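Local coordinates for protein inositol 2-dehydrogenase/D-chiro-inositol 3-dehydrogenase (Lactobacillus casei, PDB 4MIY) that oxidises myo-inositol and D-chiro-inositol to their keto derivatives, passing hydride to NAD as a dehydrogenase of the Gfo/Idh/MocA family, at residues H229-E241 / T268-Q280. Sequence-based numbering, arbitrary orientation.
Sequences HVTAQYGYEVKLE and TAVEMSWINRFIQ. With NAD (nicotinamide-adenine-dinucleotide), chain E.
Tyr236 presents one ring face to Trp274, whose CB sits over the centre as a CH-pi contact, 3.5 Å from the ring centroid and 14° off the normal. Its edge meets Arg277 CG and Phe278 CE2, the latter 3.7 Å from Tyr236 OH, which lies in the plane of the phenylalanine ring. Val238 CG2 reaches that phenylalanine edge too, 3.9 Å from Phe278 CZ, while Arg277 CG lies over one face of Phe278, toward its rim. Phe278 CE1 overlies the Arg277 guanidinium off centre, with a water at that group's edge, and Ile275 CG1 similarly overlies the Trp274 indole. With CG of Tyr236 anti to its own N (chi1 -175°), the ring extends beneath the first turn of helix 274-277. Trp274 holds its CG between N and the carbonyl carbon, sending the indole to the nicotinamide, where CZ3 lies 3.9 Å from NAD C4N.

Backbone, side-chain and water contacts complete the join. Tyr236 N donates to Glu271 O (2.8 Å, 166°), and Met272 curls back until SD is 3.4 Å from Tyr234 O. Ser273 OG caps the helix, accepting from Asn276 N. Two waters link Arg277 NE and NH2 to Val238 N and O; Arg277 NH1 forms a salt bridge with Asp130. Putting an alanine at Tyr236 would probably leave Trp274 CB without its aromatic platform and open a gap beside Phe278. The packing is largely apolar, the phenol oxygen being satisfied elsewhere, and exemplifies a buried ring fixed by CH-pi contact and a straight backbone bond, holding Trp274's segment against the sheet beside the nicotinamide.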
ATOM      1  N   HIS A 229      18.923 -13.790  -4.321  1.00 14.23           N
ATOM      2  CA  HIS A 229      19.804 -12.801  -3.746  1.00 14.51           C
ATOM      3  C   HIS A 229      19.942 -13.064  -2.275  1.00 13.54           C
ATOM      4  O   HIS A 229      19.119 -12.697  -1.518  1.00 14.95           O
ATOM      5  CB  HIS A 229      19.267 -11.379  -3.980  1.00 13.08           C
ATOM      6  CG  HIS A 229      20.245 -10.297  -3.663  1.00 13.48           C
ATOM      7  ND1 HIS A 229      19.898  -8.977  -3.611  1.00 15.33           N
ATOM      8  CD2 HIS A 229      21.560 -10.350  -3.373  1.00 14.70           C
ATOM      9  CE1 HIS A 229      20.954  -8.262  -3.303  1.00 13.68           C
ATOM     10  NE2 HIS A 229      21.980  -9.066  -3.166  1.00 14.24           N
ATOM     11  N   VAL A 230      21.041 -13.694  -1.893  1.00 13.80           N
ATOM     12  CA  VAL A 230      21.186 -14.241  -0.553  1.00 15.36           C
ATOM     13  C   VAL A 230      22.097 -13.457   0.397  1.00 16.52           C
ATOM     14  O   VAL A 230      22.229 -13.800   1.534  1.00 16.12           O
ATOM     15  CB  VAL A 230      21.588 -15.744  -0.581  1.00 16.72           C
ATOM     16  CG1 VAL A 230      20.593 -16.551  -1.352  1.00 16.60           C
ATOM     17  CG2 VAL A 230      22.967 -15.930  -1.131  1.00 19.12           C
ATOM     18  N   THR A 231      22.675 -12.384  -0.103  1.00 14.00           N
ATOM     19  CA  THR A 231      23.433 -11.452   0.708  1.00 15.88           C
ATOM     20  C   THR A 231      22.839 -10.041   0.662  1.00 16.25           C
ATOM     21  O   THR A 231      23.525  -9.073   0.753  1.00 15.70           O
ATOM     22  CB  THR A 231      24.937 -11.381   0.303  1.00 17.05           C
ATOM     23  OG1 THR A 231      25.067 -10.885  -1.016  1.00 18.62           O
ATOM     24  CG2 THR A 231      25.592 -12.720   0.364  1.00 17.16           C
ATOM     25  N   ALA A 232      21.532  -9.991   0.537  1.00 15.28           N
ATOM     26  CA  ALA A 232      20.806  -8.777   0.296  1.00 15.82           C
ATOM     27  C   ALA A 232      20.785  -7.761   1.413  1.00 15.05           C
ATOM     28  O   ALA A 232      20.407  -6.665   1.192  1.00 14.35           O
ATOM     29  CB  ALA A 232      19.380  -9.130  -0.085  1.00 13.30           C
ATOM     30  N   GLN A 233      21.159  -8.197   2.604  1.00 14.16           N
ATOM     31  CA  GLN A 233      21.293  -7.399   3.813  1.00 15.31           C
ATOM     32  C   GLN A 233      19.987  -6.953   4.507  1.00 15.38           C
ATOM     33  O   GLN A 233      19.856  -7.052   5.678  1.00 16.00           O
ATOM     34  CB  GLN A 233      22.216  -6.188   3.617  1.00 15.96           C
ATOM     35  CG  GLN A 233      23.583  -6.505   3.035  1.00 15.46           C
ATOM     36  CD  GLN A 233      24.373  -7.476   3.865  1.00 17.86           C
ATOM     37  OE1 GLN A 233      24.636  -7.235   4.999  1.00 21.44           O
ATOM     38  NE2 GLN A 233      24.741  -8.573   3.278  1.00 18.21           N
ATOM     39  N   TYR A 234      19.031  -6.482   3.730  1.00 13.53           N
ATOM     40  CA  TYR A 234      17.921  -5.748   4.297  1.00 12.77           C
ATOM     41  C   TYR A 234      16.886  -6.622   5.012  1.00 14.30           C
ATOM     42  O   TYR A 234      16.231  -6.175   5.877  1.00 13.70           O
ATOM     43  CB  TYR A 234      17.226  -4.862   3.245  1.00 12.18           C
ATOM     44  CG  TYR A 234      16.274  -5.557   2.306  1.00 12.55           C
ATOM     45  CD1 TYR A 234      14.978  -5.782   2.660  1.00 12.25           C
ATOM     46  CD2 TYR A 234      16.675  -5.975   1.078  1.00 12.93           C
ATOM     47  CE1 TYR A 234      14.120  -6.407   1.826  1.00 12.94           C
ATOM     48  CE2 TYR A 234      15.818  -6.611   0.237  1.00 13.40           C
ATOM     49  CZ  TYR A 234      14.544  -6.809   0.612  1.00 14.56           C
ATOM     50  OH  TYR A 234      13.662  -7.456  -0.204  1.00 15.02           O
ATOM     51  N   GLY A 235      16.756  -7.859   4.583  1.00 14.64           N
ATOM     52  CA  GLY A 235      15.703  -8.716   5.042  1.00 15.75           C
ATOM     53  C   GLY A 235      15.554 -10.027   4.303  1.00 13.78           C
ATOM     54  O   GLY A 235      16.263 -10.292   3.383  1.00 14.51           O
ATOM     55  N   TYR A 236      14.637 -10.845   4.799  1.00 13.65           N
ATOM     56  CA  TYR A 236      14.188 -12.040   4.139  1.00 14.13           C
ATOM     57  C   TYR A 236      12.843 -11.771   3.484  1.00 14.10           C
ATOM     58  O   TYR A 236      11.923 -11.356   4.126  1.00 16.24           O
ATOM     59  CB  TYR A 236      14.098 -13.251   5.095  1.00 15.61           C
ATOM     60  CG  TYR A 236      13.735 -14.513   4.352  1.00 14.11           C
ATOM     61  CD1 TYR A 236      14.699 -15.256   3.727  1.00 16.07           C
ATOM     62  CD2 TYR A 236      12.424 -14.929   4.210  1.00 15.10           C
ATOM     63  CE1 TYR A 236      14.385 -16.341   3.021  1.00 15.35           C
ATOM     64  CE2 TYR A 236      12.114 -16.028   3.496  1.00 16.61           C
ATOM     65  CZ  TYR A 236      13.083 -16.723   2.881  1.00 18.73           C
ATOM     66  OH  TYR A 236      12.773 -17.825   2.142  1.00 18.37           O
ATOM     67  N   GLU A 237      12.751 -12.026   2.200  1.00 13.17           N
ATOM     68  CA  GLU A 237      11.536 -11.747   1.478  1.00 14.68           C
ATOM     69  C   GLU A 237      11.314 -12.694   0.314  1.00 13.77           C
ATOM     70  O   GLU A 237      12.217 -12.998  -0.403  1.00 14.79           O
ATOM     71  CB  GLU A 237      11.526 -10.279   1.031  1.00 15.87           C
ATOM     72  CG  GLU A 237      10.217  -9.792   0.522  1.00 18.56           C
ATOM     73  CD  GLU A 237      10.150  -8.274   0.356  1.00 20.54           C
ATOM     74  OE1 GLU A 237      11.135  -7.580   0.568  1.00 18.02           O
ATOM     75  OE2 GLU A 237       9.085  -7.808  -0.027  1.00 22.64           O
ATOM     76  N   VAL A 238      10.077 -13.143   0.176  1.00 12.88           N
ATOM     77  CA  VAL A 238       9.620 -13.923  -0.950  1.00 14.12           C
ATOM     78  C   VAL A 238       8.590 -13.109  -1.751  1.00 14.38           C
ATOM     79  O   VAL A 238       7.621 -12.675  -1.222  1.00 16.14           O
ATOM     80  CB  VAL A 238       9.047 -15.277  -0.454  1.00 15.16           C
ATOM     81  CG1 VAL A 238       8.352 -16.032  -1.526  1.00 18.42           C
ATOM     82  CG2 VAL A 238      10.143 -16.135   0.167  1.00 17.58           C
ATOM     83  N   LYS A 239       8.889 -12.871  -3.012  1.00 12.83           N
ATOM     84  CA  LYS A 239       8.010 -12.111  -3.882  1.00 12.65           C
ATOM     85  C   LYS A 239       7.565 -12.975  -5.047  1.00 14.29           C
ATOM     86  O   LYS A 239       8.292 -13.798  -5.496  1.00 14.28           O
ATOM     87  CB  LYS A 239       8.721 -10.870  -4.442  1.00 15.75           C
ATOM     88  CG  LYS A 239       9.413  -9.986  -3.428  1.00 17.16           C
ATOM     89  CD  LYS A 239      10.042  -8.819  -4.149  1.00 18.71           C
ATOM     90  CE  LYS A 239      10.818  -7.886  -3.232  1.00 20.07           C
ATOM     91  NZ  LYS A 239      11.164  -6.644  -3.894  1.00 25.82           N
ATOM     92  N   LEU A 240       6.362 -12.749  -5.521  1.00 11.82           N
ATOM     93  CA  LEU A 240       5.782 -13.542  -6.571  1.00 13.60           C
ATOM     94  C   LEU A 240       4.757 -12.735  -7.335  1.00 12.43           C
ATOM     95  O   LEU A 240       3.894 -12.169  -6.764  1.00 13.94           O
ATOM     96  CB  LEU A 240       5.126 -14.785  -5.979  1.00 13.28           C
ATOM     97  CG  LEU A 240       4.410 -15.720  -6.952  1.00 14.65           C
ATOM     98  CD1 LEU A 240       5.400 -16.308  -7.917  1.00 16.45           C
ATOM     99  CD2 LEU A 240       3.760 -16.781  -6.186  1.00 16.07           C
ATOM    100  N   GLU A 241       4.920 -12.683  -8.636  1.00 12.48           N
ATOM    101  CA  GLU A 241       4.052 -11.964  -9.528  1.00 14.48           C
ATOM    102  C   GLU A 241       3.762 -12.847 -10.735  1.00 14.00           C
ATOM    103  O   GLU A 241       4.651 -13.361 -11.332  1.00 14.23           O
ATOM    104  CB  GLU A 241       4.743 -10.678  -9.976  1.00 15.18           C
ATOM    105  CG  GLU A 241       3.993  -9.849 -10.917  1.00 17.64           C
ATOM    106  CD  GLU A 241       4.812  -8.680 -11.454  1.00 26.80           C
ATOM    107  OE1 GLU A 241       6.013  -8.668 -11.279  1.00 28.10           O
ATOM    108  OE2 GLU A 241       4.232  -7.780 -12.035  1.00 30.07           O
ATOM    109  N   THR A 268       7.711   0.200   7.994  1.00 14.14           N
ATOM    110  CA  THR A 268       7.311  -1.070   8.534  1.00 14.40           C
ATOM    111  C   THR A 268       8.494  -2.006   8.581  1.00 15.75           C
ATOM    112  O   THR A 268       9.272  -2.011   7.706  1.00 16.97           O
ATOM    113  CB  THR A 268       6.188  -1.751   7.708  1.00 18.75           C
ATOM    114  OG1 THR A 268       6.585  -1.926   6.354  1.00 22.80           O
ATOM    115  CG2 THR A 268       4.970  -0.958   7.735  1.00 20.92           C
ATOM    116  N   ALA A 269       8.572  -2.806   9.620  1.00 17.22           N
ATOM    117  CA  ALA A 269       9.619  -3.813   9.729  1.00 17.17           C
ATOM    118  C   ALA A 269       9.539  -4.916   8.665  1.00 18.60           C
ATOM    119  O   ALA A 269       8.495  -5.273   8.213  1.00 19.85           O
ATOM    120  CB  ALA A 269       9.605  -4.410  11.104  1.00 18.40           C
ATOM    121  N   VAL A 270      10.691  -5.413   8.273  1.00 17.88           N
ATOM    122  CA  VAL A 270      10.810  -6.512   7.348  1.00 17.38           C
ATOM    123  C   VAL A 270      11.313  -7.711   8.131  1.00 16.82           C
ATOM    124  O   VAL A 270      12.154  -7.577   8.974  1.00 17.69           O
ATOM    125  CB  VAL A 270      11.819  -6.146   6.260  1.00 15.21           C
ATOM    126  CG1 VAL A 270      12.104  -7.318   5.368  1.00 19.32           C
ATOM    127  CG2 VAL A 270      11.285  -5.009   5.447  1.00 19.29           C
ATOM    128  N   GLU A 271      10.754  -8.862   7.843  1.00 17.06           N
ATOM    129  CA  GLU A 271      11.226 -10.099   8.391  1.00 19.29           C
ATOM    130  C   GLU A 271      12.706 -10.367   8.095  1.00 18.16           C
ATOM    131  O   GLU A 271      13.168 -10.142   7.029  1.00 17.84           O
ATOM    132  CB  GLU A 271      10.373 -11.224   7.825  1.00 20.32           C
ATOM    133  CG  GLU A 271      10.707 -12.549   8.362  1.00 21.92           C
ATOM    134  CD  GLU A 271      10.513 -12.619   9.841  1.00 26.40           C
ATOM    135  OE1 GLU A 271       9.383 -12.507  10.294  1.00 32.18           O
ATOM    136  OE2 GLU A 271      11.484 -12.752  10.557  1.00 24.60           O
ATOM    137  N   MET A 272      13.438 -10.812   9.082  1.00 17.26           N
ATOM    138  CA  MET A 272      14.826 -11.127   8.878  1.00 18.31           C
ATOM    139  C   MET A 272      15.121 -12.624   8.856  1.00 19.77           C
ATOM    140  O   MET A 272      16.183 -13.012   8.504  1.00 20.74           O
ATOM    141  CB  MET A 272      15.703 -10.447   9.932  1.00 23.86           C
ATOM    142  CG  MET A 272      15.875  -8.930   9.805  1.00 24.62           C
ATOM    143  SD  MET A 272      16.902  -8.425   8.403  1.00 29.25           S
ATOM    144  CE  MET A 272      18.509  -9.050   8.765  1.00 31.09           C
ATOM    145  N   SER A 273      14.132 -13.435   9.225  1.00 21.04           N
ATOM    146  CA  SER A 273      14.324 -14.872   9.403  1.00 23.11           C
ATOM    147  C   SER A 273      13.421 -15.718   8.531  1.00 21.35           C
ATOM    148  O   SER A 273      12.249 -15.616   8.622  1.00 21.86           O
ATOM    149  CB  SER A 273      14.038 -15.188  10.848  1.00 24.16           C
ATOM    150  OG  SER A 273      13.775 -16.527  11.055  1.00 24.89           O
ATOM    151  N   TRP A 274      13.971 -16.556   7.680  1.00 22.74           N
ATOM    152  CA  TRP A 274      13.095 -17.442   6.933  1.00 22.26           C
ATOM    153  C   TRP A 274      12.344 -18.374   7.851  1.00 23.26           C
ATOM    154  O   TRP A 274      11.308 -18.838   7.531  1.00 21.57           O
ATOM    155  CB  TRP A 274      13.827 -18.225   5.891  1.00 27.26           C
ATOM    156  CG  TRP A 274      15.013 -18.969   6.380  1.00 27.20           C
ATOM    157  CD1 TRP A 274      16.274 -18.548   6.356  1.00 29.18           C
ATOM    158  CD2 TRP A 274      15.039 -20.280   6.914  1.00 27.69           C
ATOM    159  NE1 TRP A 274      17.107 -19.495   6.871  1.00 34.01           N
ATOM    160  CE2 TRP A 274      16.362 -20.576   7.222  1.00 26.36           C
ATOM    161  CE3 TRP A 274      14.067 -21.211   7.204  1.00 26.86           C
ATOM    162  CZ2 TRP A 274      16.747 -21.768   7.758  1.00 32.85           C
ATOM    163  CZ3 TRP A 274      14.450 -22.385   7.751  1.00 32.34           C
ATOM    164  CH2 TRP A 274      15.782 -22.660   8.014  1.00 31.13           C
ATOM    165  N   ILE A 275      12.907 -18.636   9.014  1.00 23.76           N
ATOM    166  CA  ILE A 275      12.265 -19.501   9.962  1.00 23.82           C
ATOM    167  C   ILE A 275      10.949 -18.924  10.367  1.00 24.24           C
ATOM    168  O   ILE A 275       9.965 -19.600  10.402  1.00 25.25           O
ATOM    169  CB  ILE A 275      13.133 -19.701  11.183  1.00 24.26           C
ATOM    170  CG1 ILE A 275      14.288 -20.592  10.815  1.00 24.47           C
ATOM    171  CG2 ILE A 275      12.376 -20.351  12.285  1.00 28.68           C
ATOM    172  CD1 ILE A 275      15.388 -20.485  11.749  1.00 32.35           C
ATOM    173  N   ASN A 276      10.943 -17.651  10.663  1.00 22.14           N
ATOM    174  CA  ASN A 276       9.759 -17.025  11.117  1.00 21.84           C
ATOM    175  C   ASN A 276       8.766 -16.811   9.970  1.00 20.50           C
ATOM    176  O   ASN A 276       7.607 -16.978  10.148  1.00 21.25           O
ATOM    177  CB  ASN A 276      10.098 -15.743  11.832  1.00 24.19           C
ATOM    178  CG  ASN A 276      10.825 -15.982  13.136  1.00 36.10           C
ATOM    179  OD1 ASN A 276      10.861 -17.091  13.648  1.00 41.62           O
ATOM    180  ND2 ASN A 276      11.395 -14.939  13.681  1.00 39.18           N
ATOM    181  N   ARG A 277       9.269 -16.519   8.786  1.00 19.70           N
ATOM    182  CA  ARG A 277       8.405 -16.311   7.620  1.00 18.09           C
ATOM    183  C   ARG A 277       7.517 -17.494   7.313  1.00 17.59           C
ATOM    184  O   ARG A 277       6.431 -17.336   6.930  1.00 16.95           O
ATOM    185  CB  ARG A 277       9.244 -15.938   6.388  1.00 17.91           C
ATOM    186  CG  ARG A 277       8.489 -15.864   5.082  1.00 16.59           C
ATOM    187  CD  ARG A 277       7.407 -14.771   5.038  1.00 17.01           C
ATOM    188  NE  ARG A 277       6.678 -14.778   3.789  1.00 16.97           N
ATOM    189  CZ  ARG A 277       5.675 -15.592   3.529  1.00 17.62           C
ATOM    190  NH1 ARG A 277       5.260 -16.444   4.434  1.00 17.93           N
ATOM    191  NH2 ARG A 277       5.055 -15.542   2.381  1.00 23.69           N
ATOM    192  N   PHE A 278       8.040 -18.682   7.529  1.00 17.98           N
ATOM    193  CA  PHE A 278       7.353 -19.897   7.120  1.00 17.57           C
ATOM    194  C   PHE A 278       6.851 -20.782   8.253  1.00 18.93           C
ATOM    195  O   PHE A 278       6.455 -21.873   8.029  1.00 16.08           O
ATOM    196  CB  PHE A 278       8.149 -20.651   6.023  1.00 18.07           C
ATOM    197  CG  PHE A 278       8.145 -19.935   4.695  1.00 16.57           C
ATOM    198  CD1 PHE A 278       6.979 -19.772   3.998  1.00 18.45           C
ATOM    199  CD2 PHE A 278       9.283 -19.395   4.160  1.00 18.80           C
ATOM    200  CE1 PHE A 278       6.947 -19.116   2.820  1.00 20.14           C
ATOM    201  CE2 PHE A 278       9.242 -18.751   2.983  1.00 19.22           C
ATOM    202  CZ  PHE A 278       8.080 -18.612   2.305  1.00 20.67           C
ATOM    203  N   ILE A 279       6.811 -20.246   9.457  1.00 17.76           N
ATOM    204  CA  ILE A 279       6.276 -20.946  10.616  1.00 17.52           C
ATOM    205  C   ILE A 279       4.902 -21.551  10.317  1.00 18.51           C
ATOM    206  O   ILE A 279       4.653 -22.683  10.591  1.00 17.86           O
ATOM    207  CB  ILE A 279       6.127 -20.041  11.871  1.00 19.05           C
ATOM    208  CG1 ILE A 279       7.456 -19.775  12.556  1.00 25.82           C
ATOM    209  CG2 ILE A 279       5.273 -20.717  12.910  1.00 23.68           C
ATOM    210  CD1 ILE A 279       7.411 -18.701  13.638  1.00 29.76           C
ATOM    211  N   GLN A 280       4.025 -20.756   9.720  1.00 15.71           N
ATOM    212  CA  GLN A 280       2.685 -21.206   9.422  1.00 14.00           C
ATOM    213  C   GLN A 280       2.691 -22.345   8.429  1.00 15.32           C
ATOM    214  O   GLN A 280       2.020 -23.312   8.619  1.00 14.79           O
ATOM    215  CB  GLN A 280       1.807 -20.048   8.913  1.00 16.28           C
ATOM    216  CG  GLN A 280       0.466 -20.455   8.392  1.00 16.75           C
ATOM    217  CD  GLN A 280       0.427 -20.681   6.904  1.00 17.45           C
ATOM    218  OE1 GLN A 280       0.779 -19.828   6.140  1.00 16.35           O
ATOM    219  NE2 GLN A 280       0.011 -21.848   6.510  1.00 15.95           N
TER
HETATM  220  PA  NAD E 401      21.526 -30.271  10.827  1.00 26.89           P
HETATM  221  O1A NAD E 401      22.874 -30.524  10.357  1.00 29.83           O
HETATM  222  O2A NAD E 401      21.263 -29.440  11.906  1.00 20.78           O
HETATM  223  O5B NAD E 401      20.862 -31.595  11.389  1.00 24.39           O
HETATM  224  C5B NAD E 401      20.905 -32.813  10.765  1.00 27.61           C
HETATM  225  C4B NAD E 401      20.996 -33.921  11.823  1.00 26.69           C
HETATM  226  O4B NAD E 401      21.073 -35.128  11.115  1.00 28.64           O
HETATM  227  C3B NAD E 401      22.294 -33.943  12.619  1.00 25.75           C
HETATM  228  O3B NAD E 401      22.013 -34.068  13.952  1.00 34.95           O
HETATM  229  C2B NAD E 401      23.076 -35.111  12.084  1.00 27.31           C
HETATM  230  O2B NAD E 401      23.911 -35.702  13.051  1.00 32.44           O
HETATM  231  C1B NAD E 401      21.993 -36.052  11.715  1.00 28.48           C
HETATM  232  N9A NAD E 401      22.343 -37.037  10.717  1.00 26.12           N
HETATM  233  C8A NAD E 401      23.089 -36.903   9.665  1.00 28.14           C
HETATM  234  N7A NAD E 401      23.116 -38.000   8.919  1.00 32.06           N
HETATM  235  C5A NAD E 401      22.344 -38.882   9.523  1.00 27.67           C
HETATM  236  C6A NAD E 401      21.933 -40.258   9.325  1.00 31.21           C
HETATM  237  N6A NAD E 401      22.298 -40.977   8.293  1.00 30.49           N
HETATM  238  N1A NAD E 401      21.088 -40.758  10.196  1.00 27.07           N
HETATM  239  C2A NAD E 401      20.671 -40.123  11.228  1.00 26.21           C
HETATM  240  N3A NAD E 401      21.032 -38.887  11.496  1.00 28.11           N
HETATM  241  C4A NAD E 401      21.843 -38.239  10.684  1.00 26.76           C
HETATM  242  O3  NAD E 401      20.744 -29.912   9.502  1.00 24.15           O
HETATM  243  PN  NAD E 401      19.203 -29.370   9.385  1.00 24.09           P
HETATM  244  O1N NAD E 401      19.241 -27.928   9.179  1.00 25.87           O
HETATM  245  O2N NAD E 401      18.484 -29.694  10.560  1.00 25.13           O
HETATM  246  O5D NAD E 401      18.693 -29.924   8.060  1.00 21.23           O
HETATM  247  C5D NAD E 401      18.218 -31.247   8.015  1.00 23.54           C
HETATM  248  C4D NAD E 401      17.406 -31.487   6.785  1.00 24.68           C
HETATM  249  O4D NAD E 401      16.299 -30.606   6.840  1.00 33.06           O
HETATM  250  C3D NAD E 401      18.185 -31.188   5.548  1.00 23.18           C
HETATM  251  O3D NAD E 401      17.777 -32.081   4.560  1.00 26.94           O
HETATM  252  C2D NAD E 401      17.710 -29.768   5.254  1.00 24.12           C
HETATM  253  O2D NAD E 401      17.840 -29.569   3.899  1.00 26.36           O
HETATM  254  C1D NAD E 401      16.266 -29.837   5.667  1.00 26.41           C
HETATM  255  N1N NAD E 401      15.698 -28.514   5.920  1.00 26.08           N
HETATM  256  C2N NAD E 401      14.618 -28.118   5.252  1.00 22.10           C
HETATM  257  C3N NAD E 401      14.055 -26.868   5.408  1.00 23.23           C
HETATM  258  C7N NAD E 401      12.818 -26.467   4.638  1.00 23.48           C
HETATM  259  O7N NAD E 401      12.064 -27.274   4.196  1.00 23.97           O
HETATM  260  N7N NAD E 401      12.617 -25.217   4.531  1.00 19.93           N
HETATM  261  C4N NAD E 401      14.618 -26.022   6.347  1.00 22.89           C
HETATM  262  C5N NAD E 401      15.726 -26.477   7.026  1.00 25.01           C
HETATM  263  C6N NAD E 401      16.248 -27.720   6.781  1.00 26.06           C
HETATM  264  O   HOH W   1       8.145 -12.534   2.292  1.00 16.87           O
HETATM  265  O   HOH W   2       5.763 -13.045   0.894  1.00 20.98           O